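Local structure of putative superoxide reductase (Thermotoga maritima, 3QZB) at residues A[45-50]-A[119-124]. The protein probably reduces superoxide to hydrogen peroxide at an iron centre, using electrons delivered by rubredoxin. Sequence-based numbering, arbitrary orientation.
Sequences VQIVVT and GTIIAL
I121 and I47 meet tip to tip in the protein interior, the end methyl CD1 of I121 lying 3.9 Å from CD1 of I47. Both isoleucines use the same extended shape: CG1 stands anti to the carbonyl carbon (chi1 -57° in I47, -59° in I121), and chi2 near trans carries each CD1 toward the facing strand. Two residues further along each strand the gap narrows, the CA atoms of V49 and A123 being 7.4 Å apart against 9.1 Å for I47 and I121. Shorter side chains suffice here, and CG1 of V49 reaches the CB methyl of A123 at 3.9 Å. All four residues are buried and the contact is purely apolar. Around it, V70 touches both V49 and I121, while I33 packs on I121 and A123. The backbone of 45-50 hydrogen-bonds within its own sheet, V49 with V109 and V48 with E34. Side chains alternate in direction along 119-124: I121 and A123 face strand 44-51, while T120 and I122 lie on the other face, where M13 of a second subunit packs on them. Such face-to-face packing forms part of the hydrophobic core between the two sheets of an immunoglobulin-like beta-sandwich, the fold of this desulfoferrodoxin-family protein.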
loop_
_atom_site.group_PDB
_atom_site.type_symbol
_atom_site.label_atom_id
_atom_site.label_comp_id
_atom_site.label_asym_id
_atom_site.label_seq_id
_atom_site.Cartn_x
_atom_site.Cartn_y
_atom_site.Cartn_z
ATOM N N VAL A 45 13.696 -1.526 -17.996
ATOM C CA VAL A 45 14.730 -2.111 -17.146
ATOM C C VAL A 45 14.011 -3.027 -16.142
ATOM O O VAL A 45 13.150 -2.579 -15.414
ATOM C CB VAL A 45 15.540 -1.029 -16.374
ATOM C CG1 VAL A 45 16.623 -1.687 -15.498
ATOM C CG2 VAL A 45 16.119 0.034 -17.282
ATOM N N GLN A 46 14.437 -4.286 -16.075
ATOM C CA GLN A 46 13.968 -5.218 -15.063
ATOM C C GLN A 46 14.783 -5.054 -13.792
ATOM O O GLN A 46 16.001 -5.155 -13.821
ATOM C CB GLN A 46 14.146 -6.635 -15.553
ATOM C CG GLN A 46 13.665 -6.976 -16.911
ATOM C CD GLN A 46 12.200 -6.934 -17.020
ATOM O OE1 GLN A 46 11.642 -6.229 -17.917
ATOM N NE2 GLN A 46 11.511 -7.675 -16.191
ATOM N N ILE A 47 14.104 -4.818 -12.675
ATOM C CA ILE A 47 14.700 -4.828 -11.358
ATOM C C ILE A 47 14.032 -5.916 -10.525
ATOM O O ILE A 47 12.829 -5.923 -10.322
ATOM C CB ILE A 47 14.535 -3.470 -10.648
ATOM C CG1 ILE A 47 15.137 -2.327 -11.463
ATOM C CG2 ILE A 47 15.139 -3.519 -9.245
ATOM C CD1 ILE A 47 14.801 -0.922 -10.870
ATOM N N VAL A 48 14.866 -6.891 -10.131
ATOM C CA VAL A 48 14.400 -7.966 -9.239
ATOM C C VAL A 48 14.922 -7.653 -7.849
ATOM O O VAL A 48 16.097 -7.305 -7.657
ATOM C CB VAL A 48 14.894 -9.354 -9.694
ATOM C CG1 VAL A 48 14.216 -10.446 -8.850
ATOM C CG2 VAL A 48 14.610 -9.579 -11.167
ATOM N N VAL A 49 14.039 -7.769 -6.852
ATOM C CA VAL A 49 14.481 -7.634 -5.451
ATOM C C VAL A 49 13.945 -8.857 -4.687
ATOM O O VAL A 49 12.787 -9.219 -4.826
ATOM C CB VAL A 49 14.000 -6.351 -4.789
ATOM C CG1 VAL A 49 14.630 -6.213 -3.420
ATOM C CG2 VAL A 49 14.290 -5.122 -5.652
ATOM N N THR A 50 14.846 -9.494 -3.935
ATOM C CA THR A 50 14.537 -10.734 -3.213
ATOM C C THR A 50 15.060 -10.663 -1.796
ATOM O O THR A 50 16.203 -10.322 -1.566
ATOM C CB THR A 50 15.212 -11.924 -3.920
ATOM O OG1 THR A 50 14.881 -11.912 -5.323
ATOM C CG2 THR A 50 14.803 -13.256 -3.307
ATOM N N GLY A 119 21.483 7.164 -11.687
ATOM C CA GLY A 119 21.142 7.298 -10.310
ATOM C C GLY A 119 21.467 6.061 -9.517
ATOM O O GLY A 119 22.307 5.264 -9.944
ATOM N N THR A 120 20.820 5.943 -8.365
ATOM C CA THR A 120 20.986 4.847 -7.431
ATOM C C THR A 120 19.652 4.228 -7.137
ATOM O O THR A 120 18.684 4.922 -6.848
ATOM C CB THR A 120 21.652 5.305 -6.151
ATOM O OG1 THR A 120 22.892 5.946 -6.460
ATOM C CG2 THR A 120 21.948 4.166 -5.200
ATOM N N ILE A 121 19.592 2.892 -7.231
ATOM C CA ILE A 121 18.428 2.090 -6.821
ATOM C C ILE A 121 18.604 1.750 -5.331
ATOM O O ILE A 121 19.661 1.255 -4.951
ATOM C CB ILE A 121 18.320 0.799 -7.662
ATOM C CG1 ILE A 121 18.200 1.084 -9.149
ATOM C CG2 ILE A 121 17.169 -0.096 -7.140
ATOM C CD1 ILE A 121 18.532 -0.126 -10.049
ATOM N N ILE A 122 17.605 2.021 -4.514
ATOM C CA ILE A 122 17.585 1.705 -3.088
ATOM C C ILE A 122 16.408 0.766 -2.822
ATOM O O ILE A 122 15.278 1.056 -3.196
ATOM C CB ILE A 122 17.493 2.960 -2.215
ATOM C CG1 ILE A 122 18.629 3.975 -2.493
ATOM C CG2 ILE A 122 17.520 2.559 -0.737
ATOM C CD1 ILE A 122 18.403 5.319 -1.806
ATOM N N ALA A 123 16.694 -0.381 -2.220
ATOM C CA ALA A 123 15.665 -1.327 -1.804
ATOM C C ALA A 123 15.524 -1.245 -0.269
ATOM O O ALA A 123 16.533 -1.215 0.453
ATOM C CB ALA A 123 16.048 -2.749 -2.206
ATOM N N LEU A 124 14.270 -1.207 0.161
ATOM C CA LEU A 124 13.925 -1.217 1.595
ATOM C C LEU A 124 12.935 -2.346 1.788
ATOM O O LEU A 124 11.936 -2.454 1.081
ATOM C CB LEU A 124 13.292 0.099 1.969
ATOM C CG LEU A 124 12.957 0.327 3.462
ATOM C CD1 LEU A 124 14.159 0.504 4.278
ATOM C CD2 LEU A 124 11.988 1.503 3.610
#